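PDB 3ELE: amino Transferase from Eubacterium rectale, which probably transfers amino groups between amino acids and keto acids with pyridoxal-5'-phosphate as cofactor, as class I and II aminotransferases do. Local coordinates for residues 320-325 with 389-393; 343-349 with 368-372. All blocks are in the same frame, centred on the assembly; numbering follows the deposited sequence.

Contact 1. Residues 320-325 with 389-393; sequences LTRIGY and FEKIY
Y393 lies against the end of helix 306-323, meeting both I323 and Y325, and so packs that helix on the C-terminal helix 379-396 in the small domain expected of a fold type I aminotransferase. With CG anti to the backbone N (chi1 -167°), its ring reaches from helix 379-396 to the turn at G324. CG2 of I323 rests 3.6 Å from CB of Y393, and the carbonyl oxygen of I323 sits over one face of the Y393 ring, offset toward the rim. The other branch of I323 points a different way: its CD1 lies against CB of F389 and the amide nitrogen of E390 (3.6 Å to N).

Y325 follows the positive-phi G324 that ends the helix, and its ring enters between the two helices. The edge of Y393 meets the Y325 face, CD1 of Y393 standing over the centre of the ring, with centroids 5.2 Å apart and planes at 67°. F389 completes the aromatic cluster with an offset edge-to-face approach to Y325. The Y325 hydroxyl donates to the carbonyl oxygen of F389 (OH to O 2.6 Å), tilted 17° from the carbonyl plane. That same oxygen takes the helical bond from the Y393 amide, so two donors grip it. CD2 of L320 makes a CH-pi contact with the F389 ring, 3.5 Å from its centroid; I373 of strand 370-374 touches both side chains.

Beside G324 a water donates to its carbonyl oxygen (2.6 Å) and hydrogen-bonds to the Y393 hydroxyl, while the Y393 ring packs directly on the turn. In this largely apolar helix-helix junction, the Y325 ring is thus held at its hydroxyl by one short bond and packed edge-to-face by F389 and Y393.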
ATOM      1  N   LEU A 320      28.596  10.567 -26.071  1.00 31.11           N
ATOM      2  CA  LEU A 320      27.581  10.335 -27.123  1.00 31.10           C
ATOM      3  C   LEU A 320      27.549  11.477 -28.141  1.00 30.89           C
ATOM      4  O   LEU A 320      27.478  11.228 -29.344  1.00 30.95           O
ATOM      5  CB  LEU A 320      26.185  10.097 -26.524  1.00 30.20           C
ATOM      6  CG  LEU A 320      25.916   8.800 -25.745  1.00 29.26           C
ATOM      7  CD1 LEU A 320      24.416   8.774 -25.370  1.00 25.08           C
ATOM      8  CD2 LEU A 320      26.294   7.537 -26.505  1.00 28.37           C
ATOM      9  N   THR A 321      27.591  12.717 -27.652  1.00 30.36           N
ATOM     10  CA  THR A 321      27.645  13.905 -28.516  1.00 29.86           C
ATOM     11  C   THR A 321      28.901  13.868 -29.420  1.00 30.71           C
ATOM     12  O   THR A 321      28.796  14.020 -30.630  1.00 29.25           O
ATOM     13  CB  THR A 321      27.598  15.185 -27.664  1.00 28.33           C
ATOM     14  OG1 THR A 321      26.350  15.208 -26.956  1.00 30.75           O
ATOM     15  CG2 THR A 321      27.742  16.444 -28.507  1.00 27.75           C
ATOM     16  N   ARG A 322      30.057  13.614 -28.814  1.00 33.02           N
ATOM     17  CA  ARG A 322      31.353  13.527 -29.529  1.00 32.72           C
ATOM     18  C   ARG A 322      31.329  12.502 -30.686  1.00 32.94           C
ATOM     19  O   ARG A 322      31.936  12.747 -31.737  1.00 31.87           O
ATOM     20  CB  ARG A 322      32.467  13.209 -28.516  1.00 33.29           C
ATOM     21  CG  ARG A 322      33.906  13.125 -29.035  1.00 36.59           C
ATOM     22  CD  ARG A 322      34.362  14.418 -29.749  1.00 47.19           C
ATOM     23  NE  ARG A 322      34.239  15.619 -28.910  1.00 50.79           N
ATOM     24  CZ  ARG A 322      34.404  16.882 -29.330  1.00 50.35           C
ATOM     25  NH1 ARG A 322      34.683  17.166 -30.607  1.00 51.35           N
ATOM     26  NH2 ARG A 322      34.279  17.880 -28.455  1.00 48.41           N
ATOM     27  N   ILE A 323      30.626  11.374 -30.487  1.00 32.62           N
ATOM     28  CA  ILE A 323      30.466  10.319 -31.524  1.00 32.64           C
ATOM     29  C   ILE A 323      29.586  10.786 -32.695  1.00 32.60           C
ATOM     30  O   ILE A 323      29.873  10.443 -33.855  1.00 31.54           O
ATOM     31  CB  ILE A 323      29.903   8.987 -30.926  1.00 33.22           C
ATOM     32  CG1 ILE A 323      30.978   8.300 -30.075  1.00 31.17           C
ATOM     33  CG2 ILE A 323      29.479   8.005 -32.021  1.00 32.26           C
ATOM     34  CD1 ILE A 323      30.427   7.139 -29.230  1.00 32.56           C
ATOM     35  N   GLY A 324      28.564  11.587 -32.382  1.00 31.66           N
ATOM     36  CA  GLY A 324      27.611  12.116 -33.362  1.00 32.28           C
ATOM     37  C   GLY A 324      26.137  11.956 -33.027  1.00 32.04           C
ATOM     38  O   GLY A 324      25.305  12.361 -33.823  1.00 31.56           O
ATOM     39  N   TYR A 325      25.809  11.361 -31.867  1.00 32.72           N
ATOM     40  CA  TYR A 325      24.426  11.184 -31.430  1.00 31.74           C
ATOM     41  C   TYR A 325      23.828  12.511 -31.006  1.00 31.30           C
ATOM     42  O   TYR A 325      24.546  13.380 -30.516  1.00 30.65           O
ATOM     43  CB  TYR A 325      24.332  10.217 -30.239  1.00 32.18           C
ATOM     44  CG  TYR A 325      24.669   8.780 -30.545  1.00 31.03           C
ATOM     45  CD1 TYR A 325      23.687   7.902 -31.012  1.00 31.84           C
ATOM     46  CD2 TYR A 325      25.962   8.276 -30.343  1.00 32.00           C
ATOM     47  CE1 TYR A 325      23.973   6.554 -31.274  1.00 32.17           C
ATOM     48  CE2 TYR A 325      26.264   6.940 -30.613  1.00 30.83           C
ATOM     49  CZ  TYR A 325      25.261   6.083 -31.069  1.00 32.49           C
ATOM     50  OH  TYR A 325      25.544   4.763 -31.338  1.00 36.09           O
ATOM     51  N   PHE A 389      29.052   2.047 -28.472  1.00 34.85           N
ATOM     52  CA  PHE A 389      28.283   3.192 -29.014  1.00 34.56           C
ATOM     53  C   PHE A 389      28.815   3.708 -30.358  1.00 35.23           C
ATOM     54  O   PHE A 389      28.029   4.017 -31.259  1.00 35.72           O
ATOM     55  CB  PHE A 389      28.212   4.363 -28.026  1.00 33.39           C
ATOM     56  CG  PHE A 389      27.140   4.205 -26.990  1.00 33.09           C
ATOM     57  CD1 PHE A 389      25.793   4.237 -27.368  1.00 31.32           C
ATOM     58  CD2 PHE A 389      27.457   4.051 -25.639  1.00 28.22           C
ATOM     59  CE1 PHE A 389      24.780   4.104 -26.421  1.00 32.78           C
ATOM     60  CE2 PHE A 389      26.439   3.907 -24.673  1.00 32.47           C
ATOM     61  CZ  PHE A 389      25.109   3.934 -25.061  1.00 31.14           C
ATOM     62  N   GLU A 390      30.137   3.793 -30.466  1.00 35.19           N
ATOM     63  CA  GLU A 390      30.822   4.193 -31.687  1.00 36.88           C
ATOM     64  C   GLU A 390      30.561   3.189 -32.818  1.00 36.18           C
ATOM     65  O   GLU A 390      30.338   3.591 -33.963  1.00 34.06           O
ATOM     66  CB  GLU A 390      32.333   4.312 -31.406  1.00 36.72           C
ATOM     67  CG  GLU A 390      33.205   4.833 -32.532  1.00 39.31           C
ATOM     68  CD  GLU A 390      34.684   4.912 -32.127  1.00 40.72           C
ATOM     69  OE1 GLU A 390      35.189   4.017 -31.399  1.00 49.55           O
ATOM     70  OE2 GLU A 390      35.349   5.869 -32.562  1.00 51.73           O
ATOM     71  N   LYS A 391      30.598   1.892 -32.492  1.00 36.83           N
ATOM     72  CA  LYS A 391      30.349   0.824 -33.479  1.00 37.22           C
ATOM     73  C   LYS A 391      28.885   0.828 -33.939  1.00 36.28           C
ATOM     74  O   LYS A 391      28.615   0.637 -35.127  1.00 35.05           O
ATOM     75  CB  LYS A 391      30.749  -0.543 -32.917  1.00 37.19           C
ATOM     76  CG  LYS A 391      30.721  -1.667 -33.942  1.00 39.96           C
ATOM     77  CD  LYS A 391      31.440  -2.901 -33.425  1.00 39.45           C
ATOM     78  CE  LYS A 391      31.321  -4.065 -34.402  1.00 46.61           C
ATOM     79  NZ  LYS A 391      32.090  -5.276 -33.952  1.00 48.21           N
ATOM     80  N   ILE A 392      27.957   1.050 -33.002  1.00 35.57           N
ATOM     81  CA  ILE A 392      26.520   1.163 -33.330  1.00 36.22           C
ATOM     82  C   ILE A 392      26.310   2.315 -34.342  1.00 35.93           C
ATOM     83  O   ILE A 392      25.669   2.121 -35.371  1.00 35.32           O
ATOM     84  CB  ILE A 392      25.637   1.387 -32.075  1.00 35.90           C
ATOM     85  CG1 ILE A 392      25.636   0.153 -31.167  1.00 37.04           C
ATOM     86  CG2 ILE A 392      24.189   1.720 -32.473  1.00 32.80           C
ATOM     87  CD1 ILE A 392      25.217   0.478 -29.734  1.00 35.77           C
ATOM     88  N   TYR A 393      26.883   3.476 -34.029  1.00 36.93           N
ATOM     89  CA  TYR A 393      26.836   4.674 -34.879  1.00 38.34           C
ATOM     90  C   TYR A 393      27.325   4.380 -36.306  1.00 38.28           C
ATOM     91  O   TYR A 393      26.661   4.746 -37.279  1.00 37.28           O
ATOM     92  CB  TYR A 393      27.679   5.794 -34.261  1.00 39.90           C
ATOM     93  CG  TYR A 393      27.423   7.125 -34.899  1.00 40.97           C
ATOM     94  CD1 TYR A 393      26.339   7.902 -34.483  1.00 41.87           C
ATOM     95  CD2 TYR A 393      28.241   7.609 -35.927  1.00 42.66           C
ATOM     96  CE1 TYR A 393      26.074   9.121 -35.053  1.00 38.99           C
ATOM     97  CE2 TYR A 393      27.982   8.850 -36.511  1.00 44.90           C
ATOM     98  CZ  TYR A 393      26.886   9.588 -36.052  1.00 42.10           C
ATOM     99  OH  TYR A 393      26.592  10.797 -36.584  1.00 45.30           O
TER
HETATM  100  O   HOH W   1      25.239  12.969 -36.339  1.00 52.52           O

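Contact 2. Residues 343-349 with 368-372; sequences DDSNAFC and PGWVR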
ATOM      1  N   ASP A 343      14.189   6.335 -37.750  1.00 38.45           N
ATOM      2  CA  ASP A 343      12.842   6.626 -37.209  1.00 38.53           C
ATOM      3  C   ASP A 343      12.302   5.507 -36.321  1.00 36.83           C
ATOM      4  O   ASP A 343      11.574   5.786 -35.370  1.00 38.78           O
ATOM      5  CB  ASP A 343      11.802   6.834 -38.339  1.00 39.29           C
ATOM      6  CG  ASP A 343      12.059   8.067 -39.198  1.00 43.34           C
ATOM      7  OD1 ASP A 343      12.787   9.002 -38.773  1.00 43.97           O
ATOM      8  OD2 ASP A 343      11.494   8.092 -40.314  1.00 44.46           O
ATOM      9  N   ASP A 344      12.615   4.253 -36.662  1.00 35.47           N
ATOM     10  CA  ASP A 344      12.147   3.090 -35.897  1.00 35.69           C
ATOM     11  C   ASP A 344      13.092   2.827 -34.726  1.00 36.02           C
ATOM     12  O   ASP A 344      14.086   2.115 -34.869  1.00 35.10           O
ATOM     13  CB  ASP A 344      11.996   1.857 -36.811  1.00 36.52           C
ATOM     14  CG  ASP A 344      11.334   0.663 -36.116  1.00 36.94           C
ATOM     15  OD1 ASP A 344      11.174   0.657 -34.882  1.00 37.06           O
ATOM     16  OD2 ASP A 344      10.994  -0.310 -36.818  1.00 43.74           O
ATOM     17  N   SER A 345      12.760   3.406 -33.567  1.00 36.61           N
ATOM     18  CA  SER A 345      13.528   3.198 -32.314  1.00 36.60           C
ATOM     19  C   SER A 345      13.668   1.743 -31.894  1.00 36.36           C
ATOM     20  O   SER A 345      14.682   1.380 -31.311  1.00 37.91           O
ATOM     21  CB  SER A 345      12.885   3.936 -31.164  1.00 37.14           C
ATOM     22  OG  SER A 345      12.622   5.262 -31.522  1.00 38.94           O
ATOM     23  N   ASN A 346      12.660   0.915 -32.190  1.00 36.34           N
ATOM     24  CA  ASN A 346      12.704  -0.520 -31.850  1.00 36.25           C
ATOM     25  C   ASN A 346      13.797  -1.238 -32.660  1.00 35.90           C
ATOM     26  O   ASN A 346      14.575  -2.015 -32.096  1.00 36.84           O
ATOM     27  CB  ASN A 346      11.340  -1.202 -32.042  1.00 37.07           C
ATOM     28  CG  ASN A 346      10.225  -0.546 -31.220  1.00 36.84           C
ATOM     29  OD1 ASN A 346      10.176  -0.682 -30.006  1.00 30.01           O
ATOM     30  ND2 ASN A 346       9.322   0.150 -31.896  1.00 38.38           N
ATOM     31  N   ALA A 347      13.850  -0.944 -33.968  1.00 34.38           N
ATOM     32  CA  ALA A 347      14.868  -1.459 -34.881  1.00 34.00           C
ATOM     33  C   ALA A 347      16.253  -0.945 -34.468  1.00 34.20           C
ATOM     34  O   ALA A 347      17.232  -1.700 -34.500  1.00 34.85           O
ATOM     35  CB  ALA A 347      14.549  -1.067 -36.319  1.00 34.83           C
ATOM     36  N   PHE A 348      16.328   0.327 -34.066  1.00 33.51           N
ATOM     37  CA  PHE A 348      17.570   0.906 -33.529  1.00 33.35           C
ATOM     38  C   PHE A 348      18.021   0.229 -32.216  1.00 33.60           C
ATOM     39  O   PHE A 348      19.215  -0.040 -32.060  1.00 33.73           O
ATOM     40  CB  PHE A 348      17.448   2.422 -33.345  1.00 34.07           C
ATOM     41  CG  PHE A 348      18.637   3.049 -32.654  1.00 33.87           C
ATOM     42  CD1 PHE A 348      19.876   3.071 -33.275  1.00 34.85           C
ATOM     43  CD2 PHE A 348      18.512   3.622 -31.388  1.00 36.13           C
ATOM     44  CE1 PHE A 348      21.002   3.640 -32.629  1.00 36.41           C
ATOM     45  CE2 PHE A 348      19.609   4.207 -30.751  1.00 34.80           C
ATOM     46  CZ  PHE A 348      20.857   4.215 -31.375  1.00 34.43           C
ATOM     47  N   CYS A 349      17.084  -0.037 -31.297  1.00 33.62           N
ATOM     48  CA  CYS A 349      17.408  -0.730 -30.032  1.00 35.51           C
ATOM     49  C   CYS A 349      17.897  -2.158 -30.255  1.00 37.08           C
ATOM     50  O   CYS A 349      18.679  -2.643 -29.440  1.00 38.44           O
ATOM     51  CB  CYS A 349      16.250  -0.712 -29.039  1.00 34.52           C
ATOM     52  SG  CYS A 349      16.000   0.913 -28.417  1.00 37.90           S
ATOM     53  N   PRO A 368       8.099   8.007 -30.348  1.00 39.30           N
ATOM     54  CA  PRO A 368       8.816   7.284 -31.398  1.00 38.48           C
ATOM     55  C   PRO A 368      10.019   8.087 -31.944  1.00 36.80           C
ATOM     56  O   PRO A 368       9.991   9.331 -31.979  1.00 34.54           O
ATOM     57  CB  PRO A 368       7.758   7.101 -32.504  1.00 40.17           C
ATOM     58  CG  PRO A 368       6.440   7.343 -31.860  1.00 38.40           C
ATOM     59  CD  PRO A 368       6.694   8.273 -30.729  1.00 39.47           C
ATOM     60  N   GLY A 369      11.049   7.360 -32.367  1.00 35.26           N
ATOM     61  CA  GLY A 369      12.281   7.948 -32.881  1.00 34.49           C
ATOM     62  C   GLY A 369      13.347   8.299 -31.855  1.00 34.30           C
ATOM     63  O   GLY A 369      14.433   8.715 -32.244  1.00 33.10           O
ATOM     64  N   TRP A 370      13.046   8.125 -30.563  1.00 33.64           N
ATOM     65  CA  TRP A 370      13.959   8.431 -29.452  1.00 32.32           C
ATOM     66  C   TRP A 370      14.147   7.207 -28.584  1.00 31.87           C
ATOM     67  O   TRP A 370      13.450   6.205 -28.742  1.00 32.16           O
ATOM     68  CB  TRP A 370      13.386   9.565 -28.594  1.00 32.13           C
ATOM     69  CG  TRP A 370      13.357  10.885 -29.276  1.00 33.26           C
ATOM     70  CD1 TRP A 370      12.488  11.274 -30.243  1.00 31.13           C
ATOM     71  CD2 TRP A 370      14.253  11.997 -29.068  1.00 35.03           C
ATOM     72  NE1 TRP A 370      12.769  12.546 -30.643  1.00 31.04           N
ATOM     73  CE2 TRP A 370      13.833  13.030 -29.932  1.00 31.47           C
ATOM     74  CE3 TRP A 370      15.353  12.227 -28.215  1.00 33.29           C
ATOM     75  CZ2 TRP A 370      14.480  14.290 -29.993  1.00 31.50           C
ATOM     76  CZ3 TRP A 370      16.005  13.478 -28.264  1.00 32.45           C
ATOM     77  CH2 TRP A 370      15.554  14.499 -29.148  1.00 33.91           C
ATOM     78  N   VAL A 371      15.145   7.269 -27.711  1.00 31.77           N
ATOM     79  CA  VAL A 371      15.404   6.213 -26.736  1.00 30.65           C
ATOM     80  C   VAL A 371      15.764   6.819 -25.382  1.00 30.48           C
ATOM     81  O   VAL A 371      16.206   7.965 -25.309  1.00 30.42           O
ATOM     82  CB  VAL A 371      16.534   5.269 -27.176  1.00 31.44           C
ATOM     83  CG1 VAL A 371      16.173   4.576 -28.489  1.00 28.55           C
ATOM     84  CG2 VAL A 371      17.907   6.017 -27.267  1.00 29.65           C
ATOM     85  N   ARG A 372      15.559   6.037 -24.330  1.00 30.92           N
ATOM     86  CA  ARG A 372      15.897   6.417 -22.975  1.00 31.80           C
ATOM     87  C   ARG A 372      17.087   5.567 -22.534  1.00 31.53           C
ATOM     88  O   ARG A 372      17.028   4.326 -22.576  1.00 31.45           O
ATOM     89  CB  ARG A 372      14.736   6.182 -22.015  1.00 32.10           C
ATOM     90  CG  ARG A 372      15.068   6.703 -20.605  1.00 32.03           C
ATOM     91  CD  ARG A 372      14.085   6.267 -19.575  1.00 34.61           C
ATOM     92  NE  ARG A 372      14.269   4.879 -19.172  1.00 32.03           N
ATOM     93  CZ  ARG A 372      13.611   4.282 -18.169  1.00 36.77           C
ATOM     94  NH1 ARG A 372      12.701   4.922 -17.467  1.00 37.23           N
ATOM     95  NH2 ARG A 372      13.860   3.012 -17.885  1.00 35.41           N
TER
HETATM   96  O   HOH W   2      10.034   4.441 -32.941  1.00 37.12           O
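S345 holds OG anti to its own carbonyl carbon (chi1 -49°), which turns the hydroxyl from the first turn of helix 345-353 onto the backbone of G369 and W370. V371 has CG1 likewise anti to its carbonyl carbon (chi1 -61°), and this methyl meets F348 and C349 one turn further along the helix. The S345 hydroxyl donates to the carbonyl oxygen of W370 (OG to O 3.1 Å), approaching 32° out of the carbonyl plane. OG of S345 also lies 2.8 Å from N of G369.

A water joins the two backbones beside it, accepting from N of S345 at 3.0 Å and from N of G369. Next to this bridge, CA of G369 makes a C-H...O contact with the carbonyl oxygen of D343. D344 is the N-cap of the helical turn that carries S345, its OD1 taking weak bonds from the amides of N346 and A347.

At F348 and C349 the contact becomes apolar. CG1 of V371 touches the F348 ring at its edge, in plane, 3.8 Å from CD2, and lies 3.7 Å from SG of C349. Across the strand, W370 packs on F337 and makes a cation-pi contact with K339. Helix 345-353 therefore covers one face of the antiparallel sheet, joined to strand 370-374 by polar bonds at the helix start and by van der Waals contacts of V371 with F348 and C349.

In the fold
Contacts 1 and 2 lie about 15 Å apart between centres, on the same side of the chain's centre, in the region formed by the C-terminal part of the chain. The order is helix 306-323, helix 345-353, strand 370-374 and helix 379-396, so both segments of contact 2 fall between those of contact 1. Strand 370-374 is followed by helix 379-396, and F348 touches Y325 and I392, so that the two contacts meet through F348, and both pack on strand 370-374. On the same strand, R372 hydrogen-bonds N183 of the pyridoxal-5'-phosphate pocket and probably corresponds to the arginine that binds the substrate carboxylate in class I aminotransferases.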